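Side-chain contacts in processed glycerol phosphate lipoteichoic acid synthase 2 (Bacillus subtilis, PDB 2W8D), which belongs to the sulfatase family of the alkaline phosphatase clan and carries a magnesium ion at a site that includes a phosphothreonine: residues A[120-125]-A[321-326]; A[34-39]-A[315-320]; A[219-224]-A[264-269]; A[47-52]-A[214-219]. All coordinates share one frame; numbering follows the deposited sequence.

Contact 1: residues A[120-125]-A[321-326]; sequences KSKNYT and LGVDTK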
loop_
_atom_site.group_PDB
_atom_site.type_symbol
_atom_site.label_atom_id
_atom_site.label_comp_id
_atom_site.label_asym_id
_atom_site.label_seq_id
_atom_site.Cartn_x
_atom_site.Cartn_y
_atom_site.Cartn_z
ATOM N N LYS A 120 19.707 4.453 1.437
ATOM C CA LYS A 120 20.900 4.838 0.669
ATOM C C LYS A 120 22.171 4.543 1.431
ATOM O O LYS A 120 23.174 4.179 0.840
ATOM C CB LYS A 120 20.899 6.333 0.297
ATOM C CG LYS A 120 20.393 6.637 -1.102
ATOM C CD LYS A 120 19.485 7.849 -1.066
ATOM C CE LYS A 120 18.348 7.746 -2.099
ATOM N NZ LYS A 120 18.797 7.751 -3.533
ATOM N N SER A 121 22.124 4.735 2.744
ATOM C CA SER A 121 23.274 4.521 3.618
ATOM C C SER A 121 23.604 3.027 3.741
ATOM O O SER A 121 24.699 2.657 4.199
ATOM C CB SER A 121 22.984 5.100 4.999
ATOM O OG SER A 121 21.799 4.524 5.524
ATOM N N LYS A 122 22.653 2.189 3.336
ATOM C CA LYS A 122 22.877 0.764 3.123
ATOM C C LYS A 122 23.119 0.408 1.632
ATOM O O LYS A 122 23.119 -0.765 1.279
ATOM C CB LYS A 122 21.720 -0.076 3.723
ATOM C CG LYS A 122 21.832 -0.362 5.251
ATOM C CD LYS A 122 21.550 -1.864 5.620
ATOM C CE LYS A 122 20.042 -2.256 5.513
ATOM N NZ LYS A 122 19.666 -3.738 5.680
ATOM N N ASN A 123 23.331 1.414 0.771
ATOM C CA ASN A 123 23.670 1.218 -0.670
ATOM C C ASN A 123 22.548 0.714 -1.596
ATOM O O ASN A 123 22.823 0.078 -2.628
ATOM C CB ASN A 123 24.908 0.320 -0.830
ATOM C CG ASN A 123 26.087 0.852 -0.082
ATOM O OD1 ASN A 123 26.474 2.012 -0.259
ATOM N ND2 ASN A 123 26.655 0.029 0.788
ATOM N N TYR A 124 21.298 1.009 -1.247
ATOM C CA TYR A 124 20.166 0.616 -2.099
ATOM C C TYR A 124 20.003 1.574 -3.274
ATOM O O TYR A 124 19.984 2.798 -3.110
ATOM C CB TYR A 124 18.839 0.496 -1.299
ATOM C CG TYR A 124 18.718 -0.795 -0.459
ATOM C CD1 TYR A 124 17.779 -1.784 -0.772
ATOM C CD2 TYR A 124 19.535 -1.007 0.655
ATOM C CE1 TYR A 124 17.686 -2.941 0.007
ATOM C CE2 TYR A 124 19.446 -2.160 1.425
ATOM C CZ TYR A 124 18.539 -3.127 1.094
ATOM O OH TYR A 124 18.454 -4.253 1.888
ATOM N N THR A 125 19.881 1.019 -4.468
ATOM C CA THR A 125 19.448 1.816 -5.586
ATOM C C THR A 125 17.917 1.721 -5.606
ATOM O O THR A 125 17.368 0.656 -5.378
ATOM C CB THR A 125 20.088 1.324 -6.893
ATOM O OG1 THR A 125 21.531 1.432 -6.807
ATOM C CG2 THR A 125 19.614 2.175 -8.045
ATOM N N LEU A 321 14.461 -5.647 7.537
ATOM C CA LEU A 321 15.796 -5.404 6.968
ATOM C C LEU A 321 16.844 -5.069 8.017
ATOM O O LEU A 321 18.006 -4.809 7.696
ATOM C CB LEU A 321 15.736 -4.276 5.940
ATOM C CG LEU A 321 14.942 -4.468 4.652
ATOM C CD1 LEU A 321 14.812 -3.116 3.964
ATOM C CD2 LEU A 321 15.656 -5.451 3.746
ATOM N N GLY A 322 16.441 -5.069 9.276
ATOM C CA GLY A 322 17.394 -4.799 10.346
ATOM C C GLY A 322 17.643 -3.321 10.569
ATOM O O GLY A 322 18.619 -2.959 11.194
ATOM N N VAL A 323 16.760 -2.445 10.085
ATOM C CA VAL A 323 16.963 -1.030 10.391
ATOM C C VAL A 323 16.033 -0.442 11.433
ATOM O O VAL A 323 14.824 -0.529 11.342
ATOM C CB VAL A 323 17.302 -0.111 9.149
ATOM C CG1 VAL A 323 17.096 -0.825 7.837
ATOM C CG2 VAL A 323 16.616 1.255 9.209
ATOM N N ASP A 324 16.660 0.130 12.449
ATOM C CA ASP A 324 15.994 0.713 13.604
ATOM C C ASP A 324 15.291 2.032 13.269
ATOM O O ASP A 324 15.931 2.992 12.835
ATOM C CB ASP A 324 17.033 0.936 14.721
ATOM C CG ASP A 324 16.424 1.536 15.982
ATOM O OD1 ASP A 324 15.174 1.464 16.147
ATOM O OD2 ASP A 324 17.206 2.068 16.807
ATOM N N THR A 325 13.979 2.068 13.509
ATOM C CA THR A 325 13.133 3.196 13.131
ATOM C C THR A 325 12.787 4.148 14.277
ATOM O O THR A 325 12.025 5.096 14.080
ATOM C CB THR A 325 11.821 2.732 12.468
ATOM O OG1 THR A 325 11.131 1.831 13.337
ATOM C CG2 THR A 325 12.085 2.062 11.140
ATOM N N LYS A 326 13.342 3.901 15.461
ATOM C CA LYS A 326 13.101 4.753 16.632
ATOM C C LYS A 326 13.466 6.224 16.440
ATOM O O LYS A 326 12.877 7.093 17.081
ATOM C CB LYS A 326 13.817 4.205 17.883
ATOM C CG LYS A 326 13.279 4.791 19.206
ATOM C CD LYS A 326 13.657 3.968 20.450
ATOM C CE LYS A 326 12.695 4.234 21.624
ATOM N NZ LYS A 326 12.477 3.004 22.472
#
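K122 and Y124 meet L321 and V323 in a loop-to-loop contact at the margin of the central sheet, where the turn leading into strand 125-130 reaches the end of helix 313-320. The polar part is a single bond, from K122 NZ to L321 O at 2.8 Å. The ammonium comes in at a C=O...N angle of 145° and is tilted only 16° from the carbonyl plane. The lysine does not reach out straight: its chain bends at chi2 and again at chi3 (-73°), which folds CE close to the other loop and lets it graze V323 CG1 at 4.0 Å.

Beside the bond is a van der Waals touch. Y124 and L321 approach from opposite directions, and the phenol oxygen Y124 OH rests 3.6 Å from the methyl L321 CD2. That hydroxyl has its polar partner elsewhere, in the carbonyl of K32 just ahead of strand 33-39, while P188 also packs against the tyrosine. V323 in turn leans back on L318 of the helix.

L321 O is the last carbonyl before G322, where the chain leaves the helix. G322, with positive phi, closes helix 313-320 in a Schellman motif, and the chain then runs on through an Asx turn in which D324 OD1 accepts from K326 N.

Chemically, a lysine amine placed on a carbonyl at the C-terminal end of a helix should be electrostatically favourable, since the positive charge faces the negative end of the helix dipole; V323 CG1 lies against one part of the lysine chain, at CE.

Contact 2: residues A[34-39]-A[315-320]; sequences VIYVSL and PTILHL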
loop_
_atom_site.group_PDB
_atom_site.type_symbol
_atom_site.label_atom_id
_atom_site.label_comp_id
_atom_site.label_asym_id
_atom_site.label_seq_id
_atom_site.Cartn_x
_atom_site.Cartn_y
_atom_site.Cartn_z
ATOM N N VAL A 34 14.098 -5.125 -2.076
ATOM C CA VAL A 34 12.705 -4.934 -1.797
ATOM C C VAL A 34 12.050 -4.699 -3.153
ATOM O O VAL A 34 12.565 -3.932 -3.974
ATOM C CB VAL A 34 12.463 -3.681 -0.872
ATOM C CG1 VAL A 34 10.935 -3.408 -0.655
ATOM C CG2 VAL A 34 13.225 -3.806 0.452
ATOM N N ILE A 35 10.912 -5.362 -3.375
ATOM C CA ILE A 35 10.094 -5.164 -4.562
ATOM C C ILE A 35 8.656 -4.878 -4.067
ATOM O O ILE A 35 7.988 -5.758 -3.525
ATOM C CB ILE A 35 10.122 -6.436 -5.470
ATOM C CG1 ILE A 35 11.531 -6.715 -6.031
ATOM C CG2 ILE A 35 9.100 -6.330 -6.596
ATOM C CD1 ILE A 35 11.704 -8.098 -6.698
ATOM N N TYR A 36 8.184 -3.647 -4.221
ATOM C CA TYR A 36 6.812 -3.362 -3.870
ATOM C C TYR A 36 5.983 -3.534 -5.125
ATOM O O TYR A 36 6.434 -3.165 -6.220
ATOM C CB TYR A 36 6.650 -1.907 -3.376
ATOM C CG TYR A 36 6.842 -1.666 -1.916
ATOM C CD1 TYR A 36 8.102 -1.418 -1.386
ATOM C CD2 TYR A 36 5.745 -1.592 -1.063
ATOM C CE1 TYR A 36 8.282 -1.134 -0.023
ATOM C CE2 TYR A 36 5.906 -1.311 0.306
ATOM C CZ TYR A 36 7.187 -1.090 0.808
ATOM O OH TYR A 36 7.345 -0.823 2.146
ATOM N N VAL A 37 4.772 -4.048 -4.965
ATOM C CA VAL A 37 3.762 -4.074 -6.027
ATOM C C VAL A 37 2.450 -3.488 -5.538
ATOM O O VAL A 37 1.863 -3.990 -4.591
ATOM C CB VAL A 37 3.451 -5.495 -6.539
ATOM C CG1 VAL A 37 2.473 -5.408 -7.697
ATOM C CG2 VAL A 37 4.767 -6.225 -6.936
ATOM N N SER A 38 2.008 -2.417 -6.185
ATOM C CA SER A 38 0.726 -1.817 -5.913
ATOM C C SER A 38 -0.315 -2.467 -6.805
ATOM O O SER A 38 -0.282 -2.302 -8.025
ATOM C CB SER A 38 0.803 -0.309 -6.194
ATOM O OG SER A 38 -0.482 0.281 -6.287
ATOM N N LEU A 39 -1.243 -3.197 -6.179
ATOM C CA LEU A 39 -2.332 -3.949 -6.836
ATOM C C LEU A 39 -3.550 -3.069 -6.970
ATOM O O LEU A 39 -4.334 -2.926 -6.015
ATOM C CB LEU A 39 -2.694 -5.147 -5.978
ATOM C CG LEU A 39 -1.541 -6.103 -5.675
ATOM C CD1 LEU A 39 -1.946 -7.175 -4.695
ATOM C CD2 LEU A 39 -1.017 -6.746 -6.955
ATOM N N PRO A 315 7.625 0.650 8.460
ATOM C CA PRO A 315 8.375 0.101 9.618
ATOM C C PRO A 315 8.398 -1.417 9.712
ATOM O O PRO A 315 9.316 -1.975 10.306
ATOM C CB PRO A 315 7.636 0.667 10.831
ATOM C CG PRO A 315 6.329 1.287 10.278
ATOM C CD PRO A 315 6.634 1.667 8.883
ATOM N N THR A 316 7.404 -2.101 9.163
ATOM C CA THR A 316 7.426 -3.548 9.183
ATOM C C THR A 316 8.639 -3.964 8.338
ATOM O O THR A 316 9.498 -4.744 8.783
ATOM C CB THR A 316 6.075 -4.133 8.624
ATOM O OG1 THR A 316 4.948 -3.539 9.307
ATOM C CG2 THR A 316 6.020 -5.614 8.775
ATOM N N ILE A 317 8.715 -3.383 7.145
ATOM C CA ILE A 317 9.723 -3.700 6.153
ATOM C C ILE A 317 11.100 -3.309 6.610
ATOM O O ILE A 317 12.031 -4.091 6.496
ATOM C CB ILE A 317 9.423 -2.992 4.838
ATOM C CG1 ILE A 317 8.043 -3.431 4.330
ATOM C CG2 ILE A 317 10.527 -3.258 3.804
ATOM C CD1 ILE A 317 7.827 -4.946 4.373
ATOM N N LEU A 318 11.235 -2.097 7.132
ATOM C CA LEU A 318 12.516 -1.621 7.623
ATOM C C LEU A 318 13.040 -2.537 8.727
ATOM O O LEU A 318 14.197 -2.932 8.706
ATOM C CB LEU A 318 12.393 -0.177 8.103
ATOM C CG LEU A 318 13.098 0.966 7.372
ATOM C CD1 LEU A 318 13.747 0.625 6.010
ATOM C CD2 LEU A 318 12.202 2.167 7.291
ATOM N N HIS A 319 12.157 -2.905 9.652
ATOM C CA HIS A 319 12.483 -3.832 10.727
ATOM C C HIS A 319 12.957 -5.169 10.204
ATOM O O HIS A 319 13.980 -5.661 10.664
ATOM C CB HIS A 319 11.334 -3.967 11.743
ATOM C CG HIS A 319 11.156 -2.742 12.589
ATOM N ND1 HIS A 319 10.119 -2.588 13.485
ATOM C CD2 HIS A 319 11.877 -1.591 12.648
ATOM C CE1 HIS A 319 10.212 -1.405 14.066
ATOM N NE2 HIS A 319 11.273 -0.783 13.579
ATOM N N LEU A 320 12.249 -5.719 9.218
ATOM C CA LEU A 320 12.673 -6.965 8.572
ATOM C C LEU A 320 14.108 -6.838 8.024
ATOM O O LEU A 320 14.888 -7.795 8.086
ATOM C CB LEU A 320 11.701 -7.386 7.466
ATOM C CG LEU A 320 10.423 -8.146 7.867
ATOM C CD1 LEU A 320 9.405 -8.143 6.734
ATOM C CD2 LEU A 320 10.712 -9.574 8.293
#
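I317 of helix 313-320 is the one residue of 315-320 that touches strand 33-39, meeting V34 and Y36. Taken in order along the helix, T316 comes first and looks elsewhere: its OG1 is held by D312 O and I335 N. I317 follows and divides its two branches between the strand side chains. With chi1 at -59°, CG1 lies anti to the carbonyl carbon and CG2 anti to the backbone N. CG1 reaches the end of Y36, 3.5 Å from Y36 OH and 4.3 Å from Y36 CZ. CG2 meets the methyl V34 CG2 at 4.3 Å. Tyrosine and isoleucine slide past one another in opposite directions, with CG1 oblique to the ring, so this is van der Waals packing at the phenol end. V254 of the neighbouring strand 251-257 touches both Y36 and I317 and fills in the buried patch.

One step on, L318 packs against T325. H319 points away from the strand; it has one ring face over P315 O of the preceding turn, and its two nitrogens are bonded to D334 and T325.

The strand side chains alternate: V34 and Y36 serve the helix 313-320 side, whereas I35 and V37 pack on F238 of helix 219-244. Helices on both faces of a largely parallel sheet make the alpha/beta/alpha sandwich characteristic of the alkaline phosphatase superfamily.

Contact 3: residues A[219-224]-A[264-269]; sequences SVVDNY and ENHNKA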
loop_
_atom_site.group_PDB
_atom_site.type_symbol
_atom_site.label_atom_id
_atom_site.label_comp_id
_atom_site.label_asym_id
_atom_site.label_seq_id
_atom_site.Cartn_x
_atom_site.Cartn_y
_atom_site.Cartn_z
ATOM N N SER A 219 -22.643 -3.509 -14.280
ATOM C CA SER A 219 -21.573 -3.896 -15.155
ATOM C C SER A 219 -20.231 -3.446 -14.632
ATOM O O SER A 219 -19.214 -4.058 -14.946
ATOM C CB SER A 219 -21.830 -3.358 -16.562
ATOM O OG SER A 219 -21.592 -1.970 -16.641
ATOM N N VAL A 220 -20.196 -2.383 -13.831
ATOM C CA VAL A 220 -18.952 -2.034 -13.149
ATOM C C VAL A 220 -18.474 -3.178 -12.223
ATOM O O VAL A 220 -17.307 -3.606 -12.278
ATOM C CB VAL A 220 -19.082 -0.684 -12.392
ATOM C CG1 VAL A 220 -17.902 -0.443 -11.449
ATOM C CG2 VAL A 220 -19.162 0.464 -13.403
ATOM N N VAL A 221 -19.391 -3.662 -11.396
ATOM C CA VAL A 221 -19.147 -4.759 -10.462
ATOM C C VAL A 221 -18.958 -6.088 -11.201
ATOM O O VAL A 221 -18.092 -6.851 -10.838
ATOM C CB VAL A 221 -20.318 -4.919 -9.461
ATOM C CG1 VAL A 221 -20.238 -6.280 -8.715
ATOM C CG2 VAL A 221 -20.394 -3.714 -8.502
ATOM N N ASP A 222 -19.784 -6.357 -12.201
ATOM C CA ASP A 222 -19.624 -7.539 -13.060
ATOM C C ASP A 222 -18.232 -7.662 -13.667
ATOM O O ASP A 222 -17.694 -8.761 -13.707
ATOM C CB ASP A 222 -20.663 -7.586 -14.194
ATOM C CG ASP A 222 -22.081 -7.857 -13.687
ATOM O OD1 ASP A 222 -22.264 -8.142 -12.482
ATOM O OD2 ASP A 222 -23.028 -7.782 -14.504
ATOM N N ASN A 223 -17.651 -6.538 -14.105
ATOM C CA ASN A 223 -16.378 -6.545 -14.848
ATOM C C ASN A 223 -15.174 -6.475 -13.922
ATOM O O ASN A 223 -14.036 -6.779 -14.316
ATOM C CB ASN A 223 -16.329 -5.389 -15.846
ATOM C CG ASN A 223 -17.292 -5.582 -17.002
ATOM O OD1 ASN A 223 -17.793 -6.679 -17.248
ATOM N ND2 ASN A 223 -17.569 -4.508 -17.706
ATOM N N TYR A 224 -15.424 -6.061 -12.688
ATOM C CA TYR A 224 -14.389 -6.063 -11.679
ATOM C C TYR A 224 -13.678 -7.428 -11.643
ATOM O O TYR A 224 -12.463 -7.482 -11.598
ATOM C CB TYR A 224 -15.016 -5.770 -10.329
ATOM C CG TYR A 224 -14.017 -5.556 -9.230
ATOM C CD1 TYR A 224 -13.163 -4.437 -9.227
ATOM C CD2 TYR A 224 -13.914 -6.469 -8.186
ATOM C CE1 TYR A 224 -12.238 -4.251 -8.201
ATOM C CE2 TYR A 224 -12.994 -6.284 -7.150
ATOM C CZ TYR A 224 -12.172 -5.179 -7.148
ATOM O OH TYR A 224 -11.303 -5.020 -6.092
ATOM N N GLU A 264 -19.636 3.172 -2.865
ATOM C CA GLU A 264 -21.035 3.068 -2.409
ATOM C C GLU A 264 -22.104 3.322 -3.477
ATOM O O GLU A 264 -23.253 2.977 -3.271
ATOM C CB GLU A 264 -21.241 3.929 -1.161
ATOM C CG GLU A 264 -20.428 3.411 0.067
ATOM C CD GLU A 264 -21.015 3.878 1.410
ATOM O OE1 GLU A 264 -20.377 4.745 2.073
ATOM O OE2 GLU A 264 -22.118 3.376 1.805
ATOM N N ASN A 265 -21.717 3.855 -4.642
ATOM C CA ASN A 265 -22.623 3.961 -5.803
ATOM C C ASN A 265 -23.099 2.591 -6.330
ATOM O O ASN A 265 -24.106 2.510 -7.075
ATOM C CB ASN A 265 -21.974 4.734 -6.975
ATOM C CG ASN A 265 -21.576 6.177 -6.619
ATOM O OD1 ASN A 265 -20.576 6.679 -7.124
ATOM N ND2 ASN A 265 -22.356 6.839 -5.781
ATOM N N HIS A 266 -22.390 1.538 -5.939
ATOM C CA HIS A 266 -22.679 0.163 -6.376
ATOM C C HIS A 266 -23.134 -0.735 -5.230
ATOM O O HIS A 266 -22.988 -1.952 -5.293
ATOM C CB HIS A 266 -21.422 -0.439 -7.030
ATOM C CG HIS A 266 -20.797 0.483 -8.022
ATOM N ND1 HIS A 266 -21.338 0.701 -9.274
ATOM C CD2 HIS A 266 -19.755 1.333 -7.908
ATOM C CE1 HIS A 266 -20.605 1.599 -9.911
ATOM N NE2 HIS A 266 -19.647 2.004 -9.099
ATOM N N ASN A 267 -23.680 -0.139 -4.182
ATOM C CA ASN A 267 -24.154 -0.893 -3.028
ATOM C C ASN A 267 -25.202 -1.928 -3.379
ATOM O O ASN A 267 -25.222 -2.991 -2.780
ATOM C CB ASN A 267 -24.737 0.051 -1.962
ATOM C CG ASN A 267 -23.681 0.573 -0.980
ATOM O OD1 ASN A 267 -22.523 0.181 -1.012
ATOM N ND2 ASN A 267 -24.094 1.472 -0.106
ATOM N N LYS A 268 -26.091 -1.622 -4.316
ATOM C CA LYS A 268 -27.131 -2.577 -4.677
ATOM C C LYS A 268 -26.502 -3.873 -5.178
ATOM O O LYS A 268 -26.898 -4.928 -4.755
ATOM C CB LYS A 268 -28.094 -2.023 -5.720
ATOM C CG LYS A 268 -29.314 -2.929 -5.928
ATOM C CD LYS A 268 -30.089 -2.602 -7.198
ATOM C CE LYS A 268 -31.548 -2.479 -6.832
ATOM N NZ LYS A 268 -32.492 -2.940 -7.903
ATOM N N ALA A 269 -25.486 -3.786 -6.037
ATOM C CA ALA A 269 -24.869 -4.996 -6.580
ATOM C C ALA A 269 -23.933 -5.667 -5.559
ATOM O O ALA A 269 -23.854 -6.907 -5.494
ATOM C CB ALA A 269 -24.129 -4.696 -7.894
#
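V220 and V221, in the first turn of helix 219-244, pack on H266 and A269 at the start of helix 267-273. V220 takes the imidazole. Its CG1 stands over one face of the H266 ring, 4.0 Å from the centroid and 24° off the ring normal, a CH-pi contact displaced toward the rim. V220 CB approaches the same end of the ring, 3.7 Å from H266 CE1, and the two side chains cross at about a right angle. The opposite face of the imidazole is covered by N265 CB, so the ring is sandwiched between an aliphatic group of each segment. A further constraint is the hydrogen bond between H266 ND1 and D218 OD2, which should limit rotation of the ring about chi2.

V221 comes next and works deeper. Its CG2, placed anti to the carbonyl carbon by chi1 of 166°, touches two beta carbons, H266 CB at 3.7 Å and A269 CB at 3.9 Å. The backbone N of V221 is capped by D218 OD1, so one aspartate both starts helix 219-244 and holds the histidine at the N-cap position of helix 267-273. Y224, one turn further on, turns to a different neighbour, with its OH bonded to S41 O and Q43 N and its ring edge-to-face with F202.

The contact therefore joins the N-terminal ends of two helices. F200 also touches V220, while from V221 and Y224 onward helix 219-244 runs inward to pack F238 against I35 and V37 of strand 33-39.

Contact 4: residues A[47-52]-A[214-219]; sequences IDYKID and GDFGDS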
loop_
_atom_site.group_PDB
_atom_site.type_symbol
_atom_site.label_atom_id
_atom_site.label_comp_id
_atom_site.label_asym_id
_atom_site.label_seq_id
_atom_site.Cartn_x
_atom_site.Cartn_y
_atom_site.Cartn_z
ATOM N N ILE A 47 -10.235 -12.025 -2.257
ATOM C CA ILE A 47 -9.427 -13.159 -1.832
ATOM C C ILE A 47 -10.354 -14.300 -1.425
ATOM O O ILE A 47 -11.249 -14.129 -0.584
ATOM C CB ILE A 47 -8.455 -12.764 -0.699
ATOM C CG1 ILE A 47 -7.472 -11.687 -1.161
ATOM C CG2 ILE A 47 -7.661 -13.961 -0.222
ATOM C CD1 ILE A 47 -6.729 -11.985 -2.477
ATOM N N ASP A 48 -10.194 -15.424 -2.097
ATOM C CA ASP A 48 -10.998 -16.638 -1.900
ATOM C C ASP A 48 -12.365 -16.585 -2.483
ATOM O O ASP A 48 -13.113 -17.538 -2.333
ATOM C CB ASP A 48 -11.040 -17.096 -0.434
ATOM C CG ASP A 48 -9.704 -17.670 0.014
ATOM O OD1 ASP A 48 -8.930 -18.116 -0.859
ATOM O OD2 ASP A 48 -9.397 -17.655 1.216
ATOM N N TYR A 49 -12.702 -15.479 -3.144
ATOM C CA TYR A 49 -13.992 -15.361 -3.801
ATOM C C TYR A 49 -14.031 -16.249 -5.050
ATOM O O TYR A 49 -13.018 -16.421 -5.750
ATOM C CB TYR A 49 -14.246 -13.927 -4.210
ATOM C CG TYR A 49 -15.715 -13.619 -4.305
ATOM C CD1 TYR A 49 -16.432 -13.203 -3.178
ATOM C CD2 TYR A 49 -16.400 -13.789 -5.497
ATOM C CE1 TYR A 49 -17.803 -12.952 -3.246
ATOM C CE2 TYR A 49 -17.777 -13.549 -5.578
ATOM C CZ TYR A 49 -18.459 -13.123 -4.454
ATOM O OH TYR A 49 -19.796 -12.884 -4.532
ATOM N N LYS A 50 -15.203 -16.799 -5.325
ATOM C CA LYS A 50 -15.393 -17.610 -6.528
ATOM C C LYS A 50 -16.645 -17.184 -7.266
ATOM O O LYS A 50 -17.607 -16.730 -6.656
ATOM C CB LYS A 50 -15.509 -19.109 -6.211
ATOM C CG LYS A 50 -14.426 -19.665 -5.356
ATOM C CD LYS A 50 -14.540 -21.168 -5.248
ATOM C CE LYS A 50 -13.497 -21.674 -4.261
ATOM N NZ LYS A 50 -13.445 -23.161 -4.092
ATOM N N ILE A 51 -16.580 -17.342 -8.585
ATOM C CA ILE A 51 -17.669 -17.130 -9.531
ATOM C C ILE A 51 -17.801 -18.471 -10.272
ATOM O O ILE A 51 -16.808 -18.947 -10.837
ATOM C CB ILE A 51 -17.289 -16.011 -10.568
ATOM C CG1 ILE A 51 -17.101 -14.642 -9.882
ATOM C CG2 ILE A 51 -18.363 -15.877 -11.641
ATOM C CD1 ILE A 51 -18.410 -14.121 -9.229
ATOM N N ASP A 52 -19.002 -19.065 -10.264
ATOM C CA ASP A 52 -19.284 -20.383 -10.888
ATOM C C ASP A 52 -18.298 -21.497 -10.481
ATOM O O ASP A 52 -17.902 -22.345 -11.314
ATOM C CB ASP A 52 -19.335 -20.294 -12.439
ATOM C CG ASP A 52 -20.210 -19.141 -12.953
ATOM O OD1 ASP A 52 -21.186 -18.770 -12.241
ATOM O OD2 ASP A 52 -19.923 -18.622 -14.074
ATOM N N GLY A 214 -19.285 -11.646 -13.401
ATOM C CA GLY A 214 -20.304 -12.018 -12.427
ATOM C C GLY A 214 -21.661 -11.579 -12.950
ATOM O O GLY A 214 -21.739 -10.886 -13.961
ATOM N N ASP A 215 -22.728 -11.967 -12.261
ATOM C CA ASP A 215 -24.076 -11.613 -12.676
ATOM C C ASP A 215 -24.778 -10.942 -11.498
ATOM O O ASP A 215 -25.598 -11.580 -10.818
ATOM C CB ASP A 215 -24.816 -12.885 -13.131
ATOM C CG ASP A 215 -26.001 -12.603 -14.077
ATOM O OD1 ASP A 215 -26.043 -11.524 -14.706
ATOM O OD2 ASP A 215 -26.895 -13.487 -14.209
ATOM N N PHE A 216 -24.443 -9.664 -11.245
ATOM C CA PHE A 216 -24.987 -8.920 -10.099
ATOM C C PHE A 216 -25.833 -7.670 -10.430
ATOM O O PHE A 216 -26.186 -6.900 -9.538
ATOM C CB PHE A 216 -23.858 -8.578 -9.113
ATOM C CG PHE A 216 -23.017 -9.754 -8.755
ATOM C CD1 PHE A 216 -23.497 -10.726 -7.875
ATOM C CD2 PHE A 216 -21.764 -9.929 -9.333
ATOM C CE1 PHE A 216 -22.731 -11.848 -7.560
ATOM C CE2 PHE A 216 -20.987 -11.036 -9.019
ATOM C CZ PHE A 216 -21.474 -12.001 -8.135
ATOM N N GLY A 217 -26.154 -7.470 -11.704
ATOM C CA GLY A 217 -27.018 -6.366 -12.124
ATOM C C GLY A 217 -26.332 -5.021 -12.245
ATOM O O GLY A 217 -26.982 -3.973 -12.141
ATOM N N ASP A 218 -25.019 -5.036 -12.479
ATOM C CA ASP A 218 -24.242 -3.816 -12.506
ATOM C C ASP A 218 -22.901 -4.147 -13.145
ATOM O O ASP A 218 -22.134 -4.960 -12.629
ATOM C CB ASP A 218 -24.085 -3.286 -11.082
ATOM C CG ASP A 218 -23.166 -2.076 -10.978
ATOM O OD1 ASP A 218 -22.177 -1.956 -11.745
ATOM O OD2 ASP A 218 -23.427 -1.255 -10.067
ATOM N N SER A 219 -22.643 -3.509 -14.280
ATOM C CA SER A 219 -21.573 -3.896 -15.155
ATOM C C SER A 219 -20.231 -3.446 -14.632
ATOM O O SER A 219 -19.214 -4.058 -14.946
ATOM C CB SER A 219 -21.830 -3.358 -16.562
ATOM O OG SER A 219 -21.592 -1.970 -16.641
#
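I51 and Y49, in the small antiparallel beta hairpin of strands 50-51 and 54-55, close on F216 in the loop that leads into helix 219-244. The contact is an apolar cluster at the periphery of the sulfatase-type fold, with F216 as its shared ring. I51 CD1 comes to the ring from the edge, lying in its plane, at 3.9 Å from F216 CZ and 4.0 Å from F216 CE2. The same methyl sits in the plane of the Y49 ring, at that ring's edge. It also faces the backbone: I51 CD1 is 4.3 Å from G214 CA, and that glycine lies close against the phenyl, with G214 CA 3.6 Å from F216 CE2.

With its CG anti to the carbonyl carbon (chi1 -50°), F216 is directed at the hairpin. Helix 267-273 lines it through A269, K272 and V273, and F225 meets it with ring planes at about 50°. The backbone N of F216 is bonded to D222 OD1, tying the loop to the helix that follows. I51 also packs on V56, just after the hairpin's second strand, and on F211, in the loop just before G214.

Y49 brings a hydroxyl to the edge of the cluster. This group is hydrogen-bonded to V273 O, and it reaches F216 from the opposite direction, obliquely to the ring, with Y49 OH 4.1 Å from F216 CZ.

The four contacts form two pairs; contact 1 lies across the chain's centre from contacts 3 and 4. Contacts 1 and 2, with centres 12 Å apart, meet at helix 313-320 and the loop that follows it: L321 CD1 packs on V34 CG2 at 3.9 Å, and V323 N probably bonds to L318 O. Contacts 3 and 4, with centres 10 Å apart, share S219. The centres of contacts 1 and 4 are 43 Å apart, although the nearest atoms of contact 2 come within about 7 Å of contacts 3 and 4. The magnesium lies about 14 Å from the side chains of both Y36 and V220. Strand 33-39 leads directly into the metal-site residue E40, while D258 and H259 follow strand 251-257 and shortly precede residues 264-269.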